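Local coordinates for abietadiene synthase, chloroplastic (Abies grandis, PDB 3S9V), which belongs to the terpene synthase family and is a mainly alpha-helical chloroplast enzyme with a family metal-binding domain, at residues Thr528-Phe533 with Asn604-Gln609; Thr534-Asp539 with Lys573-Gly578. All coordinates share one frame; numbering follows the deposited sequence.

Overall arrangement
Both contacts belong to the helical metal-binding domain and share helix 521-541. Contact 1 ties residues 528-533 of that helix to helix 599-621; contact 2 begins one residue further on and ties residues 534-539 to helix 570-594, the helix that precedes 599-621 in the chain. Their centres are about 10 Å apart, and the two merge into one apolar layer. Trp-606 of contact 1 sets CZ3 3.6 Å from CD1 of Leu-537 in contact 2, while CZ of Phe-533 lies 3.7 Å from the backbone C of Gly-578. Segment 534-539 ends in Asp-538 and Asp-539, which do not join the packing but begin an aspartate-rich sequence that probably marks the active-site end of the shared helix.

Contact 1 of 2, residues Thr528-Phe533 with Asn604-Gln609; sequences TKTSNF and NVWKVQ
Trp-606 bridges to Thr-530 and Phe-533 between two helices of the alpha-helical bundle of a class I terpene synthase domain. The nearest backbone positions, CA of Thr-530 and CA of Trp-606, are 10.3 Å apart, a separation that the long, flat indole side chain helps to span. Along 604-609, Trp-606 is the one residue that touches 528-533. Its CG stands anti to the carbonyl carbon (chi1 -81°), and the benzo part of the indole extends to helix 521-541, where CH2 comes 4.2 Å from CB of Phe-533. Phenylalanine thus meets the tryptophan with the base of its side chain, and the phenyl ring itself leads away, toward Trp-488 of helix 461-491. Other parts of the bundle hold the indole too: Phe-583 meets it edge-to-face and Ile-647 touches it. One turn on, Gln-609 hydrogen-bonds to Thr-643, tying helix 599-621 to helix 641-648. Threonine suits the facing helix because its two branches do different work. The polar branch, OG1, hydrogen-bonds back to the carbonyl of Val-526 in its own helix, which leaves the apolar branch to face the tryptophan: CG2, anti to the backbone N, presents a methyl obliquely to the indole, 4.1 Å from CZ2.

Contact 2 of 2, residues Thr534-Asp539 with Lys573-Gly578; sequences TVILDD and KICFVG
The end of helix 521-541 begins an aspartate-rich sequence at Asp-538 and Asp-539, consistent with the DDxxD motif that binds magnesium in class I terpene synthases, and the residues just before it, Ile-536 and Leu-537, pack against Cys-575 of helix 570-594. CA of Ile-536 and CA of Cys-575 are 8.0 Å apart, a close approach that suits a small residue such as cysteine, which ends in a polarisable sulfur. With SG anti to the backbone N (chi1 173°), the sulfur meets one methyl from each neighbour. CD2 of Leu-537 lies 3.5 Å from SG and nearly on the extension of the CB-SG bond, the CB-SG-CD2 angle being about 161°. CG2 of Ile-536 comes in from the flank instead, 3.7 Å from SG. The contact is purely apolar, and beta-branched Ile-536 supplies its methyl close to the backbone, whereas Leu-537 reaches over with its branched end. Asp-539 hydrogen-bonds through OD2 to Thr-500 OG1. Phe-553 of helix 547-559 touches both Leu-537 and Cys-575, while Tyr-613 of helix 599-621 packs on Thr-534 and Asp-538.

Contact 1 of 2, residues Thr528-Phe533 with Asn604-Gln609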
loop_
_atom_site.group_PDB
_atom_site.type_symbol
_atom_site.label_atom_id
_atom_site.label_comp_id
_atom_site.label_asym_id
_atom_site.label_seq_id
_atom_site.Cartn_x
_atom_site.Cartn_y
_atom_site.Cartn_z
ATOM N N THR A 528 5.144 -25.880 -8.144
ATOM C CA THR A 528 4.086 -26.266 -9.059
ATOM C C THR A 528 3.885 -27.779 -9.148
ATOM O O THR A 528 2.751 -28.264 -9.088
ATOM C CB THR A 528 4.375 -25.715 -10.458
ATOM O OG1 THR A 528 4.456 -24.284 -10.389
ATOM C CG2 THR A 528 3.281 -26.136 -11.437
ATOM N N LYS A 529 4.976 -28.523 -9.301
ATOM C CA LYS A 529 4.879 -29.975 -9.392
ATOM C C LYS A 529 4.362 -30.569 -8.092
ATOM O O LYS A 529 3.485 -31.434 -8.100
ATOM C CB LYS A 529 6.237 -30.580 -9.749
ATOM C CG LYS A 529 6.591 -30.391 -11.222
ATOM C CD LYS A 529 8.028 -30.777 -11.521
ATOM C CE LYS A 529 8.356 -30.513 -12.988
ATOM N NZ LYS A 529 9.798 -30.740 -13.293
ATOM N N THR A 530 4.895 -30.092 -6.975
ATOM C CA THR A 530 4.473 -30.585 -5.675
ATOM C C THR A 530 3.002 -30.274 -5.403
ATOM O O THR A 530 2.278 -31.120 -4.890
ATOM C CB THR A 530 5.339 -29.992 -4.560
ATOM O OG1 THR A 530 6.723 -30.142 -4.911
ATOM C CG2 THR A 530 5.084 -30.721 -3.258
ATOM N N SER A 531 2.558 -29.068 -5.754
ATOM C CA SER A 531 1.158 -28.692 -5.553
ATOM C C SER A 531 0.257 -29.568 -6.414
ATOM O O SER A 531 -0.774 -30.059 -5.952
ATOM C CB SER A 531 0.924 -27.227 -5.928
ATOM O OG SER A 531 1.673 -26.361 -5.101
ATOM N N ASN A 532 0.644 -29.760 -7.672
ATOM C CA ASN A 532 -0.145 -30.585 -8.579
ATOM C C ASN A 532 -0.265 -31.994 -8.007
ATOM O O ASN A 532 -1.322 -32.622 -8.090
ATOM C CB ASN A 532 0.497 -30.635 -9.967
ATOM C CG ASN A 532 -0.535 -30.641 -11.076
ATOM O OD1 ASN A 532 -1.449 -31.465 -11.081
ATOM N ND2 ASN A 532 -0.400 -29.717 -12.020
ATOM N N PHE A 533 0.812 -32.496 -7.414
ATOM C CA PHE A 533 0.746 -33.824 -6.833
ATOM C C PHE A 533 -0.133 -33.891 -5.592
ATOM O O PHE A 533 -0.712 -34.934 -5.311
ATOM C CB PHE A 533 2.140 -34.367 -6.528
ATOM C CG PHE A 533 2.662 -35.276 -7.602
ATOM C CD1 PHE A 533 3.622 -34.838 -8.506
ATOM C CD2 PHE A 533 2.135 -36.556 -7.751
ATOM C CE1 PHE A 533 4.047 -35.657 -9.544
ATOM C CE2 PHE A 533 2.556 -37.385 -8.789
ATOM C CZ PHE A 533 3.514 -36.932 -9.687
ATOM N N ASN A 604 9.579 -38.178 4.555
ATOM C CA ASN A 604 8.923 -37.856 5.809
ATOM C C ASN A 604 7.857 -36.783 5.576
ATOM O O ASN A 604 6.766 -36.847 6.145
ATOM C CB ASN A 604 9.958 -37.377 6.830
ATOM C CG ASN A 604 9.390 -37.266 8.225
ATOM O OD1 ASN A 604 9.345 -36.185 8.806
ATOM N ND2 ASN A 604 8.948 -38.391 8.774
ATOM N N VAL A 605 8.164 -35.798 4.735
ATOM C CA VAL A 605 7.188 -34.755 4.443
ATOM C C VAL A 605 5.929 -35.434 3.921
ATOM O O VAL A 605 4.826 -35.166 4.409
ATOM C CB VAL A 605 7.693 -33.764 3.370
ATOM C CG1 VAL A 605 6.544 -32.836 2.918
ATOM C CG2 VAL A 605 8.848 -32.948 3.924
ATOM N N TRP A 606 6.104 -36.323 2.941
ATOM C CA TRP A 606 4.981 -37.046 2.345
ATOM C C TRP A 606 4.339 -38.063 3.295
ATOM O O TRP A 606 3.128 -38.293 3.241
ATOM C CB TRP A 606 5.418 -37.740 1.041
ATOM C CG TRP A 606 5.432 -36.804 -0.141
ATOM C CD1 TRP A 606 6.527 -36.305 -0.779
ATOM C CD2 TRP A 606 4.293 -36.191 -0.759
ATOM N NE1 TRP A 606 6.145 -35.411 -1.751
ATOM C CE2 TRP A 606 4.778 -35.322 -1.760
ATOM C CE3 TRP A 606 2.906 -36.288 -0.557
ATOM C CZ2 TRP A 606 3.925 -34.546 -2.565
ATOM C CZ3 TRP A 606 2.054 -35.515 -1.356
ATOM C CH2 TRP A 606 2.573 -34.654 -2.349
ATOM N N LYS A 607 5.147 -38.662 4.165
ATOM C CA LYS A 607 4.637 -39.636 5.128
ATOM C C LYS A 607 3.482 -39.022 5.910
ATOM O O LYS A 607 2.403 -39.598 5.987
ATOM C CB LYS A 607 5.747 -40.059 6.096
ATOM C CG LYS A 607 5.268 -40.880 7.294
ATOM C CD LYS A 607 6.407 -41.141 8.269
ATOM C CE LYS A 607 5.917 -41.783 9.563
ATOM N NZ LYS A 607 5.232 -43.085 9.322
ATOM N N VAL A 608 3.710 -37.840 6.476
ATOM C CA VAL A 608 2.688 -37.162 7.266
ATOM C C VAL A 608 1.496 -36.727 6.421
ATOM O O VAL A 608 0.353 -36.773 6.876
ATOM C CB VAL A 608 3.288 -35.937 8.004
ATOM C CG1 VAL A 608 2.201 -35.184 8.773
ATOM C CG2 VAL A 608 4.381 -36.412 8.969
ATOM N N GLN A 609 1.764 -36.317 5.186
ATOM C CA GLN A 609 0.707 -35.880 4.282
ATOM C C GLN A 609 -0.236 -37.036 3.927
ATOM O O GLN A 609 -1.466 -36.891 3.977
ATOM C CB GLN A 609 1.306 -35.318 2.995
ATOM C CG GLN A 609 0.276 -34.701 2.064
ATOM C CD GLN A 609 -0.411 -33.514 2.707
ATOM O OE1 GLN A 609 0.246 -32.559 3.116
ATOM N NE2 GLN A 609 -1.737 -33.568 2.806
#

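Contact 2 of 2, residues Thr534-Asp539 with Lys573-Gly578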
loop_
_atom_site.group_PDB
_atom_site.type_symbol
_atom_site.label_atom_id
_atom_site.label_comp_id
_atom_site.label_asym_id
_atom_site.label_seq_id
_atom_site.Cartn_x
_atom_site.Cartn_y
_atom_site.Cartn_z
ATOM N N THR A 534 -0.244 -32.794 -4.847
ATOM C CA THR A 534 -1.110 -32.821 -3.671
ATOM C C THR A 534 -2.562 -32.858 -4.154
ATOM O O THR A 534 -3.432 -33.395 -3.476
ATOM C CB THR A 534 -0.894 -31.597 -2.739
ATOM O OG1 THR A 534 -1.179 -30.381 -3.442
ATOM C CG2 THR A 534 0.533 -31.560 -2.252
ATOM N N VAL A 535 -2.813 -32.304 -5.339
ATOM C CA VAL A 535 -4.160 -32.298 -5.909
ATOM C C VAL A 535 -4.514 -33.687 -6.424
ATOM O O VAL A 535 -5.603 -34.197 -6.158
ATOM C CB VAL A 535 -4.281 -31.288 -7.074
ATOM C CG1 VAL A 535 -5.541 -31.567 -7.894
ATOM C CG2 VAL A 535 -4.326 -29.878 -6.520
ATOM N N ILE A 536 -3.580 -34.288 -7.158
ATOM C CA ILE A 536 -3.750 -35.622 -7.726
ATOM C C ILE A 536 -3.952 -36.677 -6.635
ATOM O O ILE A 536 -4.877 -37.495 -6.711
ATOM C CB ILE A 536 -2.509 -36.019 -8.584
ATOM C CG1 ILE A 536 -2.443 -35.158 -9.852
ATOM C CG2 ILE A 536 -2.563 -37.489 -8.953
ATOM C CD1 ILE A 536 -1.175 -35.380 -10.663
ATOM N N LEU A 537 -3.084 -36.662 -5.627
ATOM C CA LEU A 537 -3.179 -37.623 -4.536
ATOM C C LEU A 537 -4.413 -37.353 -3.682
ATOM O O LEU A 537 -5.009 -38.276 -3.123
ATOM C CB LEU A 537 -1.909 -37.586 -3.680
ATOM C CG LEU A 537 -0.635 -37.996 -4.432
ATOM C CD1 LEU A 537 0.546 -38.061 -3.473
ATOM C CD2 LEU A 537 -0.842 -39.344 -5.082
ATOM N N ASP A 538 -4.804 -36.088 -3.595
ATOM C CA ASP A 538 -5.985 -35.726 -2.827
ATOM C C ASP A 538 -7.193 -36.402 -3.471
ATOM O O ASP A 538 -8.050 -36.950 -2.775
ATOM C CB ASP A 538 -6.191 -34.212 -2.836
ATOM C CG ASP A 538 -7.249 -33.766 -1.858
ATOM O OD1 ASP A 538 -7.639 -32.580 -1.898
ATOM O OD2 ASP A 538 -7.689 -34.600 -1.039
ATOM N N ASP A 539 -7.263 -36.356 -4.801
ATOM C CA ASP A 539 -8.373 -36.981 -5.515
ATOM C C ASP A 539 -8.275 -38.503 -5.393
ATOM O O ASP A 539 -9.284 -39.191 -5.223
ATOM C CB ASP A 539 -8.376 -36.587 -7.000
ATOM C CG ASP A 539 -8.646 -35.102 -7.220
ATOM O OD1 ASP A 539 -9.437 -34.507 -6.452
ATOM O OD2 ASP A 539 -8.079 -34.531 -8.180
ATOM N N LYS A 573 -1.270 -47.152 -10.265
ATOM C CA LYS A 573 0.065 -47.527 -10.724
ATOM C C LYS A 573 0.725 -46.387 -11.474
ATOM O O LYS A 573 1.866 -46.022 -11.197
ATOM C CB LYS A 573 -0.030 -48.753 -11.634
ATOM C CG LYS A 573 1.287 -49.231 -12.214
ATOM C CD LYS A 573 1.050 -50.453 -13.092
ATOM C CE LYS A 573 2.308 -50.883 -13.830
ATOM N NZ LYS A 573 2.031 -52.023 -14.751
ATOM N N ILE A 574 -0.008 -45.840 -12.435
ATOM C CA ILE A 574 0.468 -44.731 -13.242
ATOM C C ILE A 574 0.783 -43.553 -12.323
ATOM O O ILE A 574 1.875 -42.978 -12.376
ATOM C CB ILE A 574 -0.617 -44.307 -14.265
ATOM C CG1 ILE A 574 -0.795 -45.402 -15.320
ATOM C CG2 ILE A 574 -0.248 -42.983 -14.912
ATOM C CD1 ILE A 574 -1.943 -45.130 -16.276
ATOM N N CYS A 575 -0.183 -43.204 -11.477
ATOM C CA CYS A 575 -0.016 -42.097 -10.554
ATOM C C CYS A 575 1.280 -42.230 -9.765
ATOM O O CYS A 575 2.072 -41.295 -9.711
ATOM C CB CYS A 575 -1.203 -42.017 -9.591
ATOM S SG CYS A 575 -0.977 -40.805 -8.277
ATOM N N PHE A 576 1.502 -43.394 -9.163
ATOM C CA PHE A 576 2.706 -43.607 -8.375
ATOM C C PHE A 576 4.001 -43.529 -9.189
ATOM O O PHE A 576 4.937 -42.829 -8.795
ATOM C CB PHE A 576 2.667 -44.956 -7.649
ATOM C CG PHE A 576 3.842 -45.164 -6.741
ATOM C CD1 PHE A 576 3.961 -44.433 -5.566
ATOM C CD2 PHE A 576 4.874 -46.027 -7.099
ATOM C CE1 PHE A 576 5.094 -44.547 -4.762
ATOM C CE2 PHE A 576 6.011 -46.150 -6.300
ATOM C CZ PHE A 576 6.122 -45.405 -5.129
ATOM N N VAL A 577 4.067 -44.252 -10.307
ATOM C CA VAL A 577 5.268 -44.233 -11.139
ATOM C C VAL A 577 5.646 -42.782 -11.408
ATOM O O VAL A 577 6.810 -42.403 -11.269
ATOM C CB VAL A 577 5.050 -44.985 -12.483
ATOM C CG1 VAL A 577 6.262 -44.814 -13.385
ATOM C CG2 VAL A 577 4.823 -46.471 -12.216
ATOM N N GLY A 578 4.652 -41.977 -11.778
ATOM C CA GLY A 578 4.891 -40.567 -12.028
ATOM C C GLY A 578 5.400 -39.886 -10.765
ATOM O O GLY A 578 6.366 -39.127 -10.806
#